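PDB 5K04: N-terminal acetyltransferase B complex subunit MDM20, which probably serves as the auxiliary, non-catalytic subunit of the NatB complex, which acetylates protein N-termini. Local coordinates for residues I255-D269 / L281-N293. Numbering follows the deposited sequence.
Sequences ILSGKEIGKSFEELD and LLKIELDILYSRN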
ATOM      1  N   ILE A 255     -20.059 -29.176  -6.816  1.00 53.47           N
ATOM      2  CA  ILE A 255     -19.740 -30.601  -6.700  1.00 60.31           C
ATOM      3  C   ILE A 255     -19.780 -31.043  -5.246  1.00 56.10           C
ATOM      4  O   ILE A 255     -20.163 -32.179  -4.941  1.00 40.76           O
ATOM      5  CB  ILE A 255     -18.376 -30.941  -7.337  1.00 55.58           C
ATOM      6  CG1 ILE A 255     -17.224 -30.245  -6.606  1.00 51.01           C
ATOM      7  CG2 ILE A 255     -18.378 -30.646  -8.835  1.00 54.81           C
ATOM      8  CD1 ILE A 255     -15.851 -30.751  -6.979  1.00 52.17           C
ATOM      9  N   LEU A 256     -19.371 -30.160  -4.335  1.00 59.71           N
ATOM     10  CA  LEU A 256     -19.483 -30.457  -2.915  1.00 62.88           C
ATOM     11  C   LEU A 256     -20.932 -30.752  -2.548  1.00 54.17           C
ATOM     12  O   LEU A 256     -21.260 -31.847  -2.083  1.00 42.35           O
ATOM     13  CB  LEU A 256     -18.935 -29.289  -2.090  1.00 55.53           C
ATOM     14  CG  LEU A 256     -19.115 -29.470  -0.580  1.00 56.98           C
ATOM     15  CD1 LEU A 256     -18.433 -30.742  -0.116  1.00 59.51           C
ATOM     16  CD2 LEU A 256     -18.596 -28.279   0.180  1.00 50.03           C
ATOM     17  N   SER A 257     -21.817 -29.781  -2.780  1.00 54.24           N
ATOM     18  CA  SER A 257     -23.219 -29.966  -2.438  1.00 52.70           C
ATOM     19  C   SER A 257     -23.829 -31.122  -3.220  1.00 52.62           C
ATOM     20  O   SER A 257     -24.678 -31.853  -2.690  1.00 45.00           O
ATOM     21  CB  SER A 257     -23.991 -28.659  -2.670  1.00 41.66           C
ATOM     22  OG  SER A 257     -23.788 -28.153  -3.982  1.00 40.86           O
ATOM     23  N   GLY A 258     -23.394 -31.318  -4.464  1.00 54.29           N
ATOM     24  CA  GLY A 258     -23.885 -32.449  -5.242  1.00 59.65           C
ATOM     25  C   GLY A 258     -23.619 -33.780  -4.565  1.00 62.45           C
ATOM     26  O   GLY A 258     -24.508 -34.632  -4.458  1.00 59.46           O
ATOM     27  N   LYS A 259     -22.387 -33.980  -4.090  1.00 66.39           N
ATOM     28  CA  LYS A 259     -22.081 -35.210  -3.364  1.00 60.27           C
ATOM     29  C   LYS A 259     -22.880 -35.288  -2.070  1.00 57.43           C
ATOM     30  O   LYS A 259     -23.391 -36.351  -1.708  1.00 47.87           O
ATOM     31  CB  LYS A 259     -20.581 -35.296  -3.078  1.00 55.60           C
ATOM     32  CG  LYS A 259     -20.177 -36.566  -2.330  1.00 62.63           C
ATOM     33  CD  LYS A 259     -18.728 -36.904  -2.556  1.00 64.11           C
ATOM     34  CE  LYS A 259     -18.116 -37.499  -1.306  1.00 69.64           C
ATOM     35  NZ  LYS A 259     -18.874 -38.663  -0.795  1.00 74.63           N
ATOM     36  N   GLU A 260     -23.015 -34.158  -1.373  1.00 64.21           N
ATOM     37  CA  GLU A 260     -23.685 -34.163  -0.081  1.00 64.51           C
ATOM     38  C   GLU A 260     -25.130 -34.639  -0.199  1.00 62.55           C
ATOM     39  O   GLU A 260     -25.640 -35.315   0.700  1.00 57.45           O
ATOM     40  CB  GLU A 260     -23.611 -32.768   0.536  1.00 60.48           C
ATOM     41  CG  GLU A 260     -22.258 -32.424   1.156  1.00 53.69           C
ATOM     42  CD  GLU A 260     -21.966 -33.239   2.399  1.00 58.72           C
ATOM     43  OE1 GLU A 260     -22.889 -33.909   2.912  1.00 61.53           O
ATOM     44  OE2 GLU A 260     -20.811 -33.214   2.868  1.00 60.77           O
ATOM     45  N   ILE A 261     -25.794 -34.324  -1.315  1.00 62.81           N
ATOM     46  CA  ILE A 261     -27.195 -34.690  -1.505  1.00 60.05           C
ATOM     47  C   ILE A 261     -27.320 -36.025  -2.239  1.00 64.33           C
ATOM     48  O   ILE A 261     -28.420 -36.414  -2.649  1.00 55.14           O
ATOM     49  CB  ILE A 261     -27.974 -33.580  -2.245  1.00 60.71           C
ATOM     50  CG1 ILE A 261     -27.531 -33.458  -3.696  1.00 57.74           C
ATOM     51  CG2 ILE A 261     -27.841 -32.229  -1.529  1.00 51.14           C
ATOM     52  CD1 ILE A 261     -28.338 -32.417  -4.457  1.00 55.91           C
ATOM     53  N   GLY A 262     -26.198 -36.734  -2.411  1.00 68.49           N
ATOM     54  CA  GLY A 262     -26.213 -38.104  -2.897  1.00 69.09           C
ATOM     55  C   GLY A 262     -25.973 -38.306  -4.379  1.00 65.50           C
ATOM     56  O   GLY A 262     -26.174 -39.422  -4.872  1.00 54.80           O
ATOM     57  N   LYS A 263     -25.553 -37.273  -5.106  1.00 66.76           N
ATOM     58  CA  LYS A 263     -25.321 -37.422  -6.535  1.00 58.18           C
ATOM     59  C   LYS A 263     -24.109 -38.306  -6.783  1.00 59.35           C
ATOM     60  O   LYS A 263     -23.126 -38.265  -6.037  1.00 55.77           O
ATOM     61  CB  LYS A 263     -25.115 -36.058  -7.194  1.00 53.08           C
ATOM     62  CG  LYS A 263     -26.288 -35.111  -7.034  1.00 59.68           C
ATOM     63  CD  LYS A 263     -27.411 -35.432  -8.004  1.00 75.78           C
ATOM     64  CE  LYS A 263     -28.509 -34.376  -7.925  1.00 85.99           C
ATOM     65  NZ  LYS A 263     -29.444 -34.472  -9.078  1.00 94.11           N
ATOM     66  N   SER A 264     -24.183 -39.116  -7.837  1.00 69.53           N
ATOM     67  CA  SER A 264     -23.049 -39.953  -8.202  1.00 71.00           C
ATOM     68  C   SER A 264     -21.962 -39.127  -8.888  1.00 66.09           C
ATOM     69  O   SER A 264     -22.197 -38.024  -9.385  1.00 52.07           O
ATOM     70  CB  SER A 264     -23.485 -41.095  -9.119  1.00 64.30           C
ATOM     71  OG  SER A 264     -23.988 -40.586 -10.338  1.00 58.21           O
ATOM     72  N   PHE A 265     -20.748 -39.687  -8.902  1.00 75.13           N
ATOM     73  CA  PHE A 265     -19.662 -39.080  -9.664  1.00 70.97           C
ATOM     74  C   PHE A 265     -20.070 -38.895 -11.120  1.00 69.12           C
ATOM     75  O   PHE A 265     -19.914 -37.809 -11.690  1.00 58.61           O
ATOM     76  CB  PHE A 265     -18.402 -39.944  -9.555  1.00 66.75           C
ATOM     77  CG  PHE A 265     -17.299 -39.534 -10.492  1.00 69.84           C
ATOM     78  CD1 PHE A 265     -16.381 -38.563 -10.122  1.00 70.93           C
ATOM     79  CD2 PHE A 265     -17.174 -40.122 -11.745  1.00 73.20           C
ATOM     80  CE1 PHE A 265     -15.356 -38.183 -10.982  1.00 68.90           C
ATOM     81  CE2 PHE A 265     -16.156 -39.743 -12.610  1.00 74.00           C
ATOM     82  CZ  PHE A 265     -15.250 -38.769 -12.227  1.00 69.96           C
ATOM     83  N   GLU A 266     -20.623 -39.952 -11.725  1.00 71.02           N
ATOM     84  CA  GLU A 266     -21.027 -39.907 -13.127  1.00 66.12           C
ATOM     85  C   GLU A 266     -22.079 -38.827 -13.372  1.00 68.49           C
ATOM     86  O   GLU A 266     -22.050 -38.150 -14.407  1.00 60.30           O
ATOM     87  CB  GLU A 266     -21.561 -41.278 -13.563  1.00 64.72           C
ATOM     88  CG  GLU A 266     -20.517 -42.402 -13.611  1.00 73.84           C
ATOM     89  CD  GLU A 266     -20.102 -42.908 -12.233  1.00 81.86           C
ATOM     90  OE1 GLU A 266     -20.817 -42.630 -11.249  1.00 80.51           O
ATOM     91  OE2 GLU A 266     -19.057 -43.591 -12.134  1.00 95.29           O
ATOM     92  N   GLU A 267     -23.039 -38.683 -12.449  1.00 68.87           N
ATOM     93  CA  GLU A 267     -24.064 -37.654 -12.596  1.00 72.43           C
ATOM     94  C   GLU A 267     -23.440 -36.269 -12.710  1.00 66.64           C
ATOM     95  O   GLU A 267     -23.875 -35.450 -13.527  1.00 64.15           O
ATOM     96  CB  GLU A 267     -25.027 -37.707 -11.411  1.00 76.85           C
ATOM     97  CG  GLU A 267     -26.474 -37.940 -11.783  1.00 85.72           C
ATOM     98  CD  GLU A 267     -27.357 -38.121 -10.564  1.00 90.77           C
ATOM     99  OE1 GLU A 267     -28.316 -37.334 -10.409  1.00 92.10           O
ATOM    100  OE2 GLU A 267     -27.084 -39.040  -9.760  1.00 88.47           O
ATOM    101  N   LEU A 268     -22.410 -35.994 -11.905  1.00 62.67           N
ATOM    102  CA  LEU A 268     -21.757 -34.690 -11.957  1.00 59.37           C
ATOM    103  C   LEU A 268     -20.910 -34.553 -13.219  1.00 57.89           C
ATOM    104  O   LEU A 268     -21.050 -33.580 -13.970  1.00 54.93           O
ATOM    105  CB  LEU A 268     -20.914 -34.482 -10.693  1.00 55.89           C
ATOM    106  CG  LEU A 268     -21.732 -34.365  -9.395  1.00 59.86           C
ATOM    107  CD1 LEU A 268     -20.856 -34.056  -8.192  1.00 62.20           C
ATOM    108  CD2 LEU A 268     -22.817 -33.305  -9.539  1.00 58.66           C
ATOM    109  N   ASP A 269     -20.061 -35.548 -13.484  1.00 60.19           N
ATOM    110  CA  ASP A 269     -19.110 -35.490 -14.595  1.00 61.81           C
ATOM    111  C   ASP A 269     -19.805 -35.383 -15.951  1.00 61.65           C
ATOM    112  O   ASP A 269     -19.270 -34.754 -16.869  1.00 51.49           O
ATOM    113  CB  ASP A 269     -18.205 -36.726 -14.539  1.00 55.23           C
ATOM    114  CG  ASP A 269     -17.110 -36.720 -15.608  1.00 57.41           C
ATOM    115  OD1 ASP A 269     -16.251 -35.822 -15.602  1.00 50.60           O
ATOM    116  OD2 ASP A 269     -17.092 -37.654 -16.439  1.00 56.48           O
ATOM    117  N   LEU A 281      -9.786 -28.082 -14.332  1.00 50.12           N
ATOM    118  CA  LEU A 281      -9.301 -28.165 -12.959  1.00 47.11           C
ATOM    119  C   LEU A 281     -10.341 -28.808 -12.055  1.00 47.33           C
ATOM    120  O   LEU A 281      -9.992 -29.544 -11.124  1.00 41.85           O
ATOM    121  CB  LEU A 281      -8.934 -26.773 -12.435  1.00 46.96           C
ATOM    122  CG  LEU A 281      -7.665 -26.145 -13.011  1.00 56.31           C
ATOM    123  CD1 LEU A 281      -7.430 -24.763 -12.441  1.00 58.45           C
ATOM    124  CD2 LEU A 281      -6.455 -27.026 -12.762  1.00 52.03           C
ATOM    125  N   LEU A 282     -11.622 -28.538 -12.315  1.00 52.84           N
ATOM    126  CA  LEU A 282     -12.674 -29.079 -11.460  1.00 56.36           C
ATOM    127  C   LEU A 282     -12.671 -30.597 -11.482  1.00 52.28           C
ATOM    128  O   LEU A 282     -12.935 -31.236 -10.459  1.00 41.10           O
ATOM    129  CB  LEU A 282     -14.035 -28.556 -11.903  1.00 55.00           C
ATOM    130  CG  LEU A 282     -15.181 -28.888 -10.951  1.00 55.06           C
ATOM    131  CD1 LEU A 282     -14.999 -28.125  -9.644  1.00 44.88           C
ATOM    132  CD2 LEU A 282     -16.519 -28.552 -11.600  1.00 56.71           C
ATOM    133  N   LYS A 283     -12.363 -31.187 -12.647  1.00 57.40           N
ATOM    134  CA  LYS A 283     -12.316 -32.642 -12.777  1.00 52.68           C
ATOM    135  C   LYS A 283     -11.287 -33.245 -11.832  1.00 53.96           C
ATOM    136  O   LYS A 283     -11.501 -34.341 -11.296  1.00 46.23           O
ATOM    137  CB  LYS A 283     -12.016 -33.024 -14.224  1.00 46.62           C
ATOM    138  CG  LYS A 283     -13.221 -32.895 -15.130  1.00 52.36           C
ATOM    139  CD  LYS A 283     -12.926 -33.367 -16.537  1.00 63.10           C
ATOM    140  CE  LYS A 283     -14.175 -33.294 -17.423  1.00 80.47           C
ATOM    141  NZ  LYS A 283     -15.223 -34.321 -17.098  1.00 90.83           N
ATOM    142  N   ILE A 284     -10.186 -32.524 -11.596  1.00 61.50           N
ATOM    143  CA  ILE A 284      -9.241 -32.904 -10.552  1.00 58.78           C
ATOM    144  C   ILE A 284      -9.896 -32.795  -9.187  1.00 53.82           C
ATOM    145  O   ILE A 284      -9.786 -33.697  -8.348  1.00 51.96           O
ATOM    146  CB  ILE A 284      -7.977 -32.033 -10.621  1.00 51.29           C
ATOM    147  CG1 ILE A 284      -7.440 -31.986 -12.054  1.00 53.85           C
ATOM    148  CG2 ILE A 284      -6.934 -32.583  -9.664  1.00 52.10           C
ATOM    149  CD1 ILE A 284      -6.246 -31.085 -12.234  1.00 47.72           C
ATOM    150  N   GLU A 285     -10.567 -31.670  -8.938  1.00 57.26           N
ATOM    151  CA  GLU A 285     -11.256 -31.470  -7.667  1.00 51.95           C
ATOM    152  C   GLU A 285     -12.361 -32.505  -7.469  1.00 54.18           C
ATOM    153  O   GLU A 285     -12.673 -32.877  -6.332  1.00 46.58           O
ATOM    154  CB  GLU A 285     -11.821 -30.051  -7.612  1.00 50.16           C
ATOM    155  CG  GLU A 285     -11.805 -29.416  -6.220  1.00 62.21           C
ATOM    156  CD  GLU A 285     -10.475 -28.791  -5.852  1.00 53.58           C
ATOM    157  OE1 GLU A 285      -9.836 -28.176  -6.735  1.00 44.32           O
ATOM    158  OE2 GLU A 285     -10.073 -28.913  -4.672  1.00 57.00           O
ATOM    159  N   LEU A 286     -12.943 -33.001  -8.564  1.00 58.51           N
ATOM    160  CA  LEU A 286     -14.026 -33.968  -8.447  1.00 56.50           C
ATOM    161  C   LEU A 286     -13.482 -35.362  -8.168  1.00 58.21           C
ATOM    162  O   LEU A 286     -14.105 -36.130  -7.432  1.00 47.54           O
ATOM    163  CB  LEU A 286     -14.889 -33.951  -9.711  1.00 53.69           C
ATOM    164  CG  LEU A 286     -16.110 -34.885  -9.733  1.00 58.26           C
ATOM    165  CD1 LEU A 286     -17.160 -34.439  -8.730  1.00 51.70           C
ATOM    166  CD2 LEU A 286     -16.706 -35.007 -11.141  1.00 61.03           C
ATOM    167  N   ASP A 287     -12.312 -35.695  -8.733  1.00 64.86           N
ATOM    168  CA  ASP A 287     -11.638 -36.944  -8.382  1.00 62.31           C
ATOM    169  C   ASP A 287     -11.299 -36.987  -6.896  1.00 60.46           C
ATOM    170  O   ASP A 287     -11.547 -37.991  -6.219  1.00 57.42           O
ATOM    171  CB  ASP A 287     -10.368 -37.111  -9.215  1.00 65.43           C
ATOM    172  CG  ASP A 287     -10.659 -37.327 -10.678  1.00 65.59           C
ATOM    173  OD1 ASP A 287     -11.852 -37.462 -11.023  1.00 64.23           O
ATOM    174  OD2 ASP A 287      -9.696 -37.352 -11.475  1.00 61.35           O
ATOM    175  N   ILE A 288     -10.721 -35.903  -6.377  1.00 63.91           N
ATOM    176  CA  ILE A 288     -10.392 -35.828  -4.957  1.00 66.89           C
ATOM    177  C   ILE A 288     -11.647 -36.012  -4.110  1.00 65.88           C
ATOM    178  O   ILE A 288     -11.654 -36.771  -3.134  1.00 58.66           O
ATOM    179  CB  ILE A 288      -9.691 -34.489  -4.663  1.00 61.42           C
ATOM    180  CG1 ILE A 288      -8.302 -34.473  -5.298  1.00 63.59           C
ATOM    181  CG2 ILE A 288      -9.632 -34.202  -3.165  1.00 51.49           C
ATOM    182  CD1 ILE A 288      -7.641 -33.104  -5.298  1.00 59.64           C
ATOM    183  N   LEU A 289     -12.729 -35.326  -4.488  1.00 67.05           N
ATOM    184  CA  LEU A 289     -13.968 -35.345  -3.717  1.00 64.63           C
ATOM    185  C   LEU A 289     -14.579 -36.740  -3.636  1.00 62.70           C
ATOM    186  O   LEU A 289     -15.269 -37.059  -2.660  1.00 56.69           O
ATOM    187  CB  LEU A 289     -14.968 -34.370  -4.340  1.00 60.12           C
ATOM    188  CG  LEU A 289     -16.289 -34.170  -3.609  1.00 62.10           C
ATOM    189  CD1 LEU A 289     -16.019 -33.619  -2.222  1.00 48.43           C
ATOM    190  CD2 LEU A 289     -17.189 -33.225  -4.401  1.00 62.59           C
ATOM    191  N   TYR A 290     -14.349 -37.577  -4.647  1.00 59.59           N
ATOM    192  CA  TYR A 290     -14.900 -38.925  -4.690  1.00 63.08           C
ATOM    193  C   TYR A 290     -13.825 -39.978  -4.476  1.00 59.74           C
ATOM    194  O   TYR A 290     -14.009 -41.137  -4.864  1.00 56.63           O
ATOM    195  CB  TYR A 290     -15.646 -39.159  -6.010  1.00 67.91           C
ATOM    196  CG  TYR A 290     -17.051 -38.567  -6.012  1.00 68.03           C
ATOM    197  CD1 TYR A 290     -17.256 -37.203  -6.223  1.00 54.88           C
ATOM    198  CD2 TYR A 290     -18.171 -39.370  -5.789  1.00 64.49           C
ATOM    199  CE1 TYR A 290     -18.534 -36.654  -6.212  1.00 58.13           C
ATOM    200  CE2 TYR A 290     -19.454 -38.828  -5.786  1.00 61.28           C
ATOM    201  CZ  TYR A 290     -19.631 -37.468  -5.993  1.00 57.91           C
ATOM    202  OH  TYR A 290     -20.900 -36.929  -5.984  1.00 48.74           O
ATOM    203  N   SER A 291     -12.702 -39.587  -3.870  1.00 68.12           N
ATOM    204  CA  SER A 291     -11.630 -40.513  -3.497  1.00 72.47           C
ATOM    205  C   SER A 291     -11.181 -41.379  -4.680  1.00 69.99           C
ATOM    206  O   SER A 291     -10.935 -42.579  -4.546  1.00 63.98           O
ATOM    207  CB  SER A 291     -12.059 -41.367  -2.302  1.00 70.90           C
ATOM    208  OG  SER A 291     -12.443 -40.519  -1.222  1.00 60.35           O
ATOM    209  N   ARG A 292     -11.052 -40.749  -5.846  1.00 71.06           N
ATOM    210  CA  ARG A 292     -10.605 -41.381  -7.077  1.00 70.18           C
ATOM    211  C   ARG A 292      -9.182 -40.935  -7.423  1.00 77.12           C
ATOM    212  O   ARG A 292      -8.603 -40.048  -6.788  1.00 79.31           O
ATOM    213  CB  ARG A 292     -11.557 -41.055  -8.227  1.00 68.18           C
ATOM    214  CG  ARG A 292     -12.972 -41.538  -8.043  1.00 72.46           C
ATOM    215  CD  ARG A 292     -13.879 -40.880  -9.077  1.00 76.46           C
ATOM    216  NE  ARG A 292     -13.611 -41.325 -10.444  1.00 83.81           N
ATOM    217  CZ  ARG A 292     -14.364 -42.203 -11.102  1.00 92.49           C
ATOM    218  NH1 ARG A 292     -15.440 -42.726 -10.520  1.00 94.73           N
ATOM    219  NH2 ARG A 292     -14.050 -42.556 -12.344  1.00 94.23           N
ATOM    220  N   ASN A 293      -8.632 -41.550  -8.472  1.00 78.68           N
ATOM    221  CA  ASN A 293      -7.260 -41.298  -8.880  1.00 74.76           C
ATOM    222  C   ASN A 293      -7.138 -39.994  -9.666  1.00 68.17           C
ATOM    223  O   ASN A 293      -7.873 -39.758 -10.628  1.00 56.73           O
ATOM    224  CB  ASN A 293      -6.739 -42.459  -9.715  1.00 83.05           C
ATOM    225  CG  ASN A 293      -5.506 -42.089 -10.497  1.00 85.27           C
ATOM    226  OD1 ASN A 293      -5.557 -41.910 -11.716  1.00 80.42           O
ATOM    227  ND2 ASN A 293      -4.388 -41.944  -9.794  1.00 88.05           N
TER
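The Tyr290 ring is filled on both faces: Lys259 CD sits over the centre of one, 3.6 Å from the ring centroid in a CH-pi contact, and Phe265 CB and CA lie over the other. At the ring edge, Tyr290 OH donates to Lys263 O at 2.6 Å; the hydroxyl stands above the carbonyl plane, and the bond ties the phenol to the turn that follows helix 248-260. The edge of Phe265 is directed at the face of Tyr290 in a T-shaped pair, planes at 72°. Its CG is anti to the backbone N, which places the ring against the Arg292 guanidinium; this lies flat on one face with centres 3.6 Å apart and planes at 4°, a cation-pi stack. Asp269 CB lies over the opposite face, offset toward the rim. Asp287 OD1 approaches the ring obliquely at CE1, while its OD2 bonds Ser297.

Deeper in, Leu286 lodges as a knob among Ile255, Phe265, Leu268 and Asp269, its CD2 3.5 Å from Phe265 CE1. Ile255 fits reciprocally among Leu282, Glu285, Leu286 and Leu289, CD1 meeting Leu282 CD1 at 3.8 Å.

The arrangement is consistent with the helix-on-helix packing of a TPR-like array: segment 281-289 crosses segment 255-260 at -31°, roughly parallel, and runs nearly antiparallel to the short helix 265-269, which lies between them in sequence. Helices 229-242 and 295-305, touched by Ile261 and Ile284 respectively, continue the array.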